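Local coordinates for L-lysine 6-oxidase (Marinomonas mediterranea, PDB 3WEU), which oxidises the side-chain amine of L-lysine with a cysteine tryptophylquinone cofactor, releasing the hydrogen peroxide that makes it antibacterial, at residues F99-L107 / C448-N459; M377-S387 / N397-L405. One frame throughout, in Å; residues are numbered along the deposited sequence.

In the fold
Both contacts are buried, with centres about 13 Å apart, and contact 2 is nested within the chain loop that contact 1 closes. Contact 1 joins distant parts of the sequence, one in the N-terminal family region and one in the C-terminal, and relies on ring packing with a single direct hydrogen bond. Contact 2 is local to the C-terminal region: a short bulged antiparallel pair rich in backbone and asparagine bonds. The two meet directly. E101 OE1 lies 2.7 Å from S387 OG and N103 ND2 lies 2.9 Å from N397 OD1, both probable hydrogen bonds, while C448 SG packs on S383 O.

Contact 1: F99-L107 / C448-N459; sequences FRELNGNLL and CPGIEMTWSLQN. With EDO (1,2-ethanediol), chain I; SO4 (sulfate ion), chain C.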
loop_
_atom_site.group_PDB
_atom_site.type_symbol
_atom_site.label_atom_id
_atom_site.label_comp_id
_atom_site.label_asym_id
_atom_site.label_seq_id
_atom_site.Cartn_x
_atom_site.Cartn_y
_atom_site.Cartn_z
ATOM N N PHE A 99 4.917 19.943 9.967
ATOM C CA PHE A 99 5.850 20.884 9.407
ATOM C C PHE A 99 5.409 21.317 7.997
ATOM O O PHE A 99 5.206 20.520 7.097
ATOM C CB PHE A 99 7.293 20.343 9.379
ATOM C CG PHE A 99 8.292 21.421 8.972
ATOM C CD1 PHE A 99 8.637 22.428 9.861
ATOM C CD2 PHE A 99 8.798 21.445 7.688
ATOM C CE1 PHE A 99 9.494 23.430 9.497
ATOM C CE2 PHE A 99 9.646 22.475 7.325
ATOM C CZ PHE A 99 10.003 23.430 8.227
ATOM N N ARG A 100 5.194 22.623 7.858
ATOM C CA ARG A 100 4.892 23.272 6.614
ATOM C C ARG A 100 5.805 24.442 6.292
ATOM O O ARG A 100 5.347 25.621 6.206
ATOM C CB ARG A 100 3.449 23.754 6.682
ATOM C CG ARG A 100 2.504 22.568 6.527
ATOM C CD ARG A 100 1.103 23.110 6.454
ATOM N NE ARG A 100 0.096 22.079 6.183
ATOM C CZ ARG A 100 -1.188 22.346 5.941
ATOM N NH1 ARG A 100 -1.651 23.590 5.998
ATOM N NH2 ARG A 100 -2.012 21.339 5.662
ATOM N N GLU A 101 7.109 24.128 6.144
ATOM C CA GLU A 101 8.059 25.117 5.850
ATOM C C GLU A 101 7.976 26.305 6.802
ATOM O O GLU A 101 8.066 26.118 8.031
ATOM C CB GLU A 101 7.962 25.468 4.365
ATOM C CG GLU A 101 8.121 24.265 3.467
ATOM C CD GLU A 101 6.841 23.427 3.311
ATOM O OE1 GLU A 101 5.765 23.972 2.959
ATOM O OE2 GLU A 101 6.945 22.229 3.589
ATOM N N LEU A 102 7.808 27.513 6.275
ATOM C CA LEU A 102 7.919 28.692 7.094
ATOM C C LEU A 102 6.626 29.095 7.799
ATOM O O LEU A 102 6.625 30.052 8.605
ATOM C CB LEU A 102 8.414 29.849 6.288
ATOM C CG LEU A 102 9.886 30.113 6.053
ATOM C CD1 LEU A 102 10.934 29.769 7.077
ATOM C CD2 LEU A 102 10.410 30.400 4.686
ATOM N N ASN A 103 5.564 28.317 7.563
ATOM C CA ASN A 103 4.290 28.635 8.256
ATOM C C ASN A 103 4.485 28.377 9.708
ATOM O O ASN A 103 5.005 27.302 10.131
ATOM C CB ASN A 103 3.157 27.803 7.714
ATOM C CG ASN A 103 2.791 28.200 6.268
ATOM O OD1 ASN A 103 2.233 29.283 5.998
ATOM N ND2 ASN A 103 3.213 27.388 5.349
ATOM N N GLY A 104 4.041 29.342 10.504
ATOM C CA GLY A 104 4.218 29.243 11.927
ATOM C C GLY A 104 5.326 30.072 12.452
ATOM O O GLY A 104 5.405 30.280 13.636
ATOM N N ASN A 105 6.186 30.569 11.561
ATOM C CA ASN A 105 7.353 31.390 11.945
ATOM C C ASN A 105 6.980 32.866 12.106
ATOM O O ASN A 105 6.686 33.593 11.118
ATOM C CB ASN A 105 8.458 31.210 10.883
ATOM C CG ASN A 105 9.765 31.892 11.238
ATOM O OD1 ASN A 105 9.847 32.788 12.063
ATOM N ND2 ASN A 105 10.816 31.489 10.506
ATOM N N LEU A 106 7.039 33.328 13.345
ATOM C CA LEU A 106 6.520 34.651 13.725
ATOM C C LEU A 106 7.451 35.779 13.361
ATOM O O LEU A 106 7.100 36.956 13.474
ATOM C CB LEU A 106 6.143 34.678 15.216
ATOM C CG LEU A 106 4.986 33.777 15.576
ATOM C CD1 LEU A 106 4.760 33.560 17.039
ATOM C CD2 LEU A 106 3.739 34.348 14.969
ATOM N N LEU A 107 8.653 35.442 12.887
ATOM C CA LEU A 107 9.490 36.430 12.325
ATOM C C LEU A 107 8.891 37.066 11.092
ATOM O O LEU A 107 9.329 38.158 10.727
ATOM C CB LEU A 107 10.899 35.912 12.015
ATOM C CG LEU A 107 11.634 35.468 13.293
ATOM C CD1 LEU A 107 12.863 34.644 12.906
ATOM C CD2 LEU A 107 12.033 36.651 14.109
ATOM N N CYS A 448 14.395 23.897 6.762
ATOM C CA CYS A 448 13.203 23.449 6.106
ATOM C C CYS A 448 12.903 21.969 6.305
ATOM O O CYS A 448 12.564 21.274 5.366
ATOM C CB CYS A 448 13.241 23.832 4.601
ATOM S SG CYS A 448 11.620 23.726 3.720
ATOM N N PRO A 449 12.969 21.496 7.544
ATOM C CA PRO A 449 13.135 22.256 8.748
ATOM C C PRO A 449 14.546 22.450 9.215
ATOM O O PRO A 449 14.808 23.276 10.068
ATOM C CB PRO A 449 12.425 21.367 9.784
ATOM C CG PRO A 449 12.554 19.996 9.323
ATOM C CD PRO A 449 12.568 20.098 7.822
ATOM N N GLY A 450 15.431 21.591 8.758
ATOM C CA GLY A 450 16.751 21.540 9.310
ATOM C C GLY A 450 17.126 20.172 9.738
ATOM O O GLY A 450 16.484 19.209 9.323
ATOM N N ILE A 451 18.147 20.073 10.584
ATOM C CA ILE A 451 18.585 18.726 11.075
ATOM C C ILE A 451 18.411 18.692 12.581
ATOM O O ILE A 451 17.461 18.078 13.060
ATOM C CB ILE A 451 20.034 18.423 10.685
ATOM C CG1 ILE A 451 20.155 18.270 9.161
ATOM C CG2 ILE A 451 20.529 17.175 11.380
ATOM C CD1 ILE A 451 19.400 17.131 8.579
ATOM N N GLU A 452 19.193 19.465 13.327
ATOM C CA GLU A 452 19.015 19.422 14.778
ATOM C C GLU A 452 17.771 20.226 15.293
ATOM O O GLU A 452 17.086 19.787 16.251
ATOM C CB GLU A 452 20.258 19.846 15.504
ATOM C CG GLU A 452 21.482 18.908 15.199
ATOM C CD GLU A 452 22.270 19.307 13.939
ATOM O OE1 GLU A 452 21.906 20.324 13.242
ATOM O OE2 GLU A 452 23.259 18.579 13.636
ATOM N N MET A 453 17.622 21.421 14.726
ATOM C CA MET A 453 16.742 22.445 15.206
ATOM C C MET A 453 16.248 23.236 14.022
ATOM O O MET A 453 16.839 23.164 12.934
ATOM C CB MET A 453 17.450 23.320 16.194
ATOM C CG MET A 453 17.633 22.654 17.577
ATOM S SD MET A 453 18.808 23.591 18.572
ATOM C CE MET A 453 20.325 22.775 18.153
ATOM N N THR A 454 15.169 24.001 14.218
ATOM C CA THR A 454 14.640 24.774 13.096
ATOM C C THR A 454 14.519 26.251 13.501
ATOM O O THR A 454 15.149 26.698 14.463
ATOM C CB THR A 454 13.377 24.174 12.525
ATOM O OG1 THR A 454 13.022 24.768 11.268
ATOM C CG2 THR A 454 12.218 24.285 13.524
ATOM N N TRP A 455 13.670 26.986 12.784
ATOM C CA TRP A 455 13.753 28.435 12.745
ATOM C C TRP A 455 13.245 29.132 13.973
ATOM O O TRP A 455 13.397 30.360 14.092
ATOM C CB TRP A 455 13.111 29.004 11.450
ATOM C CG TRP A 455 11.911 28.290 10.995
ATOM C CD1 TRP A 455 11.750 27.656 9.815
ATOM C CD2 TRP A 455 10.647 28.219 11.668
ATOM N NE1 TRP A 455 10.489 27.144 9.720
ATOM C CE2 TRP A 455 9.764 27.523 10.813
ATOM C CE3 TRP A 455 10.149 28.746 12.872
ATOM C CZ2 TRP A 455 8.424 27.203 11.177
ATOM C CZ3 TRP A 455 8.779 28.477 13.214
ATOM C CH2 TRP A 455 7.957 27.671 12.366
ATOM N N SER A 456 12.764 28.365 14.955
ATOM C CA SER A 456 12.538 29.006 16.257
ATOM C C SER A 456 13.807 29.524 16.851
ATOM O O SER A 456 13.802 30.460 17.634
ATOM C CB SER A 456 11.810 28.025 17.204
ATOM O OG SER A 456 12.538 26.831 17.432
ATOM N N LEU A 457 14.947 28.916 16.517
ATOM C CA LEU A 457 16.188 29.411 17.063
ATOM C C LEU A 457 16.627 30.752 16.560
ATOM O O LEU A 457 17.573 31.371 17.106
ATOM C CB LEU A 457 17.307 28.410 16.803
ATOM C CG LEU A 457 17.466 27.196 17.715
ATOM C CD1 LEU A 457 18.056 27.652 18.999
ATOM C CD2 LEU A 457 16.197 26.417 17.942
ATOM N N GLN A 458 16.006 31.210 15.478
ATOM C CA GLN A 458 16.248 32.525 14.977
ATOM C C GLN A 458 15.426 33.601 15.718
ATOM O O GLN A 458 15.665 34.804 15.549
ATOM C CB GLN A 458 15.885 32.609 13.489
ATOM C CG GLN A 458 16.880 31.871 12.593
ATOM C CD GLN A 458 16.408 31.848 11.163
ATOM O OE1 GLN A 458 15.947 32.868 10.626
ATOM N NE2 GLN A 458 16.448 30.653 10.546
ATOM N N ASN A 459 14.516 33.156 16.515
ATOM C CA ASN A 459 13.600 34.083 17.186
ATOM C C ASN A 459 14.112 34.580 18.527
ATOM O O ASN A 459 14.270 33.796 19.409
ATOM C CB ASN A 459 12.257 33.447 17.368
ATOM C CG ASN A 459 11.198 34.500 17.636
ATOM O OD1 ASN A 459 11.518 35.522 18.224
ATOM N ND2 ASN A 459 10.001 34.308 17.115
HETATM C C1 EDO I . 9.220 38.369 17.391
HETATM O O1 EDO I . 10.579 37.916 17.315
HETATM C C2 EDO I . 8.201 37.445 16.774
HETATM O O2 EDO I . 8.047 36.266 17.603
HETATM S S SO4 C . 4.607 16.130 9.579
HETATM O O1 SO4 C . 3.407 16.599 8.795
HETATM O O2 SO4 C . 4.002 15.398 10.770
HETATM O O3 SO4 C . 5.400 15.130 8.776
HETATM O O4 SO4 C . 5.585 17.244 9.957
HETATM O O HOH W 1 11.000 31.922 14.432
HETATM O O HOH W 2 13.345 32.630 9.948
HETATM O O HOH W 3 8.417 31.840 15.459
#
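Two overlapping turns, type II' from R100 to N103 and type II from L102 to N105, wrap 101-105 round the side chain of W455, which starts the 3-10 segment 455-458. N105 lies flat on the indole, its amide plane 17° from the ring plane. N105 CB sits 3.5 Å from the centroid of the six-membered ring of W455, a CH-pi contact. N105 ND2 lies 3.4 Å from W455 CG. A trans chi1 (-174°) extends the amide over the ring, while OD1 accepts from L107 N in an Asx turn. One water joins N105 OD1 to W455 O, another N105 ND2 to Q458 OE1. At the indole edge, W455 NE1 donates to E101 O at 3.1 Å, bent to 136° and from above the carbonyl plane. L102 CD1 packs 3.6 Å from W455 CD1. G104, at a positive phi that glycine adopts easily, passes close by W455 CH2. L107 CD1 packs across Q458 CB.

F99 places one face under P449, whose CB stands 3.6 Å from the F99 ring centroid. T454 OG1 bonds to P449 O on an in-plane lone pair. E101 CG touches C448 SG; E101 OE1 is hydrogen-bonded to Y392 OH and S387 OG. F99 N binds a sulfate, N459 an ethanediol.

C448 N bonds to the tryptophylquinone at position 581, so the contact borders the cofactor; helix 489-492 packs on L106, S456 and N459, and helix 261-272 on M453, L457 and Q458.

Contact 2: M377-S387 / N397-L405; sequences MPMNSGSNSVS and NVVEKFLAL
Backbone hydrogen bonds tie 377-387 to 397-405 as a short antiparallel pair with a classic beta bulge, S383 and N384 both facing E400. N384 and E400 form a hydrogen-bonded pair through two reciprocal bonds, N384 N to E400 O being 2.8 Å. Beyond the bulge, G382 N donates to K401 O, and L403 N to N380 O. G382, having no side chain, lets the strands come to 3.9 Å between G382 CA and F402 CA.

Polar side chains extend this pairing. A chi1 near trans (-178°) swings the N384 amide out toward V398: N384 ND2 donates over 2.8 Å to V398 O, which lies in the amide plane, and also to S387 OG. Its OD1 takes two backbone donors, V386 N and S387 N, so the amide is fixed at both ends. S387 OG further accepts from N397 ND2 at 2.9 Å and is bonded to E101. E400, extended beyond CG, carries its carboxylate to S383, where S383 N meets E400 OE2 at 2.7 Å, 38° out of the carboxylate plane.

Apolar packing lies at the other end. L403 CD2 rests 3.6 Å from both P378 CG and N380 CB, and M379 runs alongside F402, with M379 CE 4.1 Å from F402 CD1.

Strand 575-579 covers M379, N380 and F402, strand 518-522 lies against S385, K401 and F402, and N380 ND2 hydrogen-bonds to O of W580, the residue just before the tryptophylquinone in the chain.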
loop_
_atom_site.group_PDB
_atom_site.type_symbol
_atom_site.label_atom_id
_atom_site.label_comp_id
_atom_site.label_asym_id
_atom_site.label_seq_id
_atom_site.Cartn_x
_atom_site.Cartn_y
_atom_site.Cartn_z
ATOM N N MET A 377 25.687 32.965 -4.299
ATOM C CA MET A 377 26.322 32.309 -3.190
ATOM C C MET A 377 25.608 32.551 -1.867
ATOM O O MET A 377 25.071 33.643 -1.630
ATOM C CB MET A 377 27.769 32.805 -3.051
ATOM C CG MET A 377 28.642 32.225 -4.169
ATOM S SD MET A 377 29.014 30.490 -3.872
ATOM C CE MET A 377 30.057 30.624 -2.455
ATOM N N PRO A 378 25.675 31.568 -0.965
ATOM C CA PRO A 378 26.182 30.224 -1.196
ATOM C C PRO A 378 25.141 29.496 -2.092
ATOM O O PRO A 378 23.936 29.796 -2.016
ATOM C CB PRO A 378 26.240 29.626 0.203
ATOM C CG PRO A 378 25.434 30.505 1.049
ATOM C CD PRO A 378 25.171 31.774 0.376
ATOM N N MET A 379 25.613 28.589 -2.923
ATOM C CA MET A 379 24.712 27.840 -3.808
ATOM C C MET A 379 24.146 26.581 -3.127
ATOM O O MET A 379 24.841 25.541 -2.993
ATOM C CB MET A 379 25.395 27.498 -5.091
ATOM C CG MET A 379 24.464 26.824 -6.119
ATOM S SD MET A 379 22.961 27.780 -6.478
ATOM C CE MET A 379 21.763 26.471 -6.076
ATOM N N ASN A 380 22.868 26.678 -2.747
ATOM C CA ASN A 380 22.181 25.722 -1.880
ATOM C C ASN A 380 20.727 26.176 -1.835
ATOM O O ASN A 380 20.376 27.350 -2.167
ATOM C CB ASN A 380 22.771 25.748 -0.484
ATOM C CG ASN A 380 22.490 24.498 0.348
ATOM O OD1 ASN A 380 23.274 23.536 0.327
ATOM N ND2 ASN A 380 21.405 24.552 1.192
ATOM N N SER A 381 19.854 25.238 -1.488
ATOM C CA SER A 381 18.468 25.597 -1.195
ATOM C C SER A 381 18.367 26.576 -0.058
ATOM O O SER A 381 19.214 26.586 0.873
ATOM C CB SER A 381 17.694 24.381 -0.803
ATOM O OG SER A 381 16.346 24.709 -0.650
ATOM N N GLY A 382 17.332 27.413 -0.149
ATOM C CA GLY A 382 16.910 28.207 0.952
ATOM C C GLY A 382 15.870 27.503 1.812
ATOM O O GLY A 382 15.700 26.292 1.692
ATOM N N SER A 383 15.257 28.254 2.723
ATOM C CA SER A 383 14.387 27.690 3.727
ATOM C C SER A 383 12.963 27.387 3.207
ATOM O O SER A 383 12.173 26.867 3.946
ATOM C CB SER A 383 14.427 28.493 5.024
ATOM O OG SER A 383 15.681 28.377 5.715
ATOM N N ASN A 384 12.628 27.777 1.976
ATOM C CA ASN A 384 11.490 27.191 1.302
ATOM C C ASN A 384 11.534 27.142 -0.188
ATOM O O ASN A 384 11.027 28.045 -0.890
ATOM C CB ASN A 384 10.139 27.784 1.748
ATOM C CG ASN A 384 9.010 27.110 1.046
ATOM O OD1 ASN A 384 9.131 25.951 0.683
ATOM N ND2 ASN A 384 7.880 27.782 0.919
ATOM N N SER A 385 12.100 26.051 -0.687
ATOM C CA SER A 385 12.128 25.711 -2.082
ATOM C C SER A 385 11.075 24.629 -2.422
ATOM O O SER A 385 11.135 24.059 -3.492
ATOM C CB SER A 385 13.508 25.147 -2.430
ATOM O OG SER A 385 13.870 24.103 -1.484
ATOM N N VAL A 386 10.208 24.322 -1.478
ATOM C CA VAL A 386 9.318 23.169 -1.502
ATOM C C VAL A 386 7.878 23.532 -1.847
ATOM O O VAL A 386 7.236 22.877 -2.707
ATOM C CB VAL A 386 9.360 22.486 -0.113
ATOM C CG1 VAL A 386 8.436 21.288 -0.082
ATOM C CG2 VAL A 386 10.797 21.954 0.128
ATOM N N SER A 387 7.352 24.569 -1.222
ATOM C CA SER A 387 5.906 24.935 -1.468
ATOM C C SER A 387 5.749 26.321 -2.104
ATOM O O SER A 387 6.511 27.225 -1.838
ATOM C CB SER A 387 5.122 24.828 -0.142
ATOM O OG SER A 387 5.705 25.683 0.848
ATOM N N ASN A 397 1.797 32.225 0.899
ATOM C CA ASN A 397 2.765 31.350 1.570
ATOM C C ASN A 397 4.182 31.877 1.307
ATOM O O ASN A 397 4.521 32.245 0.150
ATOM C CB ASN A 397 2.587 29.973 1.009
ATOM C CG ASN A 397 3.452 28.946 1.716
ATOM O OD1 ASN A 397 3.635 28.971 2.967
ATOM N ND2 ASN A 397 4.073 28.078 0.896
ATOM N N VAL A 398 4.997 31.931 2.343
ATOM C CA VAL A 398 6.348 32.506 2.214
ATOM C C VAL A 398 7.244 31.516 1.479
ATOM O O VAL A 398 7.306 30.310 1.859
ATOM C CB VAL A 398 6.926 32.813 3.576
ATOM C CG1 VAL A 398 8.375 33.317 3.526
ATOM C CG2 VAL A 398 6.065 33.900 4.263
ATOM N N VAL A 399 7.936 32.056 0.485
ATOM C CA VAL A 399 8.888 31.301 -0.362
ATOM C C VAL A 399 10.292 31.823 -0.060
ATOM O O VAL A 399 10.519 33.003 0.136
ATOM C CB VAL A 399 8.554 31.550 -1.832
ATOM C CG1 VAL A 399 9.607 31.051 -2.806
ATOM C CG2 VAL A 399 7.206 30.940 -2.131
ATOM N N GLU A 400 11.268 30.913 -0.020
ATOM C CA GLU A 400 12.666 31.338 0.056
ATOM C C GLU A 400 13.496 30.261 -0.637
ATOM O O GLU A 400 13.827 29.252 -0.066
ATOM C CB GLU A 400 13.103 31.562 1.497
ATOM C CG GLU A 400 14.459 32.178 1.551
ATOM C CD GLU A 400 15.153 31.925 2.859
ATOM O OE1 GLU A 400 14.991 32.811 3.766
ATOM O OE2 GLU A 400 15.854 30.857 3.016
ATOM N N LYS A 401 13.740 30.464 -1.896
ATOM C CA LYS A 401 14.168 29.354 -2.780
ATOM C C LYS A 401 15.630 28.983 -2.574
ATOM O O LYS A 401 15.986 27.758 -2.538
ATOM C CB LYS A 401 13.986 29.747 -4.199
ATOM C CG LYS A 401 12.548 29.826 -4.653
ATOM C CD LYS A 401 12.480 30.093 -6.153
ATOM C CE LYS A 401 11.018 29.958 -6.614
ATOM N NZ LYS A 401 10.975 30.023 -8.100
ATOM N N PHE A 402 16.486 30.018 -2.484
ATOM C CA PHE A 402 17.962 29.846 -2.452
ATOM C C PHE A 402 18.626 30.512 -1.284
ATOM O O PHE A 402 18.090 31.461 -0.676
ATOM C CB PHE A 402 18.600 30.353 -3.775
ATOM C CG PHE A 402 17.978 29.717 -5.012
ATOM C CD1 PHE A 402 18.247 28.375 -5.319
ATOM C CD2 PHE A 402 17.175 30.444 -5.862
ATOM C CE1 PHE A 402 17.704 27.764 -6.401
ATOM C CE2 PHE A 402 16.623 29.835 -6.959
ATOM C CZ PHE A 402 16.882 28.503 -7.246
ATOM N N LEU A 403 19.771 29.953 -0.930
ATOM C CA LEU A 403 20.408 30.293 0.323
ATOM C C LEU A 403 21.066 31.644 0.336
ATOM O O LEU A 403 21.575 32.096 -0.663
ATOM C CB LEU A 403 21.432 29.199 0.720
ATOM C CG LEU A 403 21.999 29.168 2.124
ATOM C CD1 LEU A 403 20.894 28.999 3.166
ATOM C CD2 LEU A 403 23.038 28.075 2.239
ATOM N N ALA A 404 21.089 32.279 1.509
ATOM C CA ALA A 404 21.980 33.441 1.798
ATOM C C ALA A 404 22.696 33.100 3.079
ATOM O O ALA A 404 22.257 32.231 3.887
ATOM C CB ALA A 404 21.153 34.721 2.018
ATOM N N LEU A 405 23.793 33.809 3.305
ATOM C CA LEU A 405 24.378 33.883 4.601
ATOM C C LEU A 405 23.398 34.517 5.598
ATOM O O LEU A 405 22.332 35.099 5.231
ATOM C CB LEU A 405 25.629 34.732 4.533
ATOM C CG LEU A 405 26.762 34.222 3.647
ATOM C CD1 LEU A 405 27.910 35.203 3.571
ATOM C CD2 LEU A 405 27.308 32.877 4.075
HETATM O O HOH W 4 24.483 35.228 0.879
HETATM O O HOH W 5 17.199 30.431 4.979
#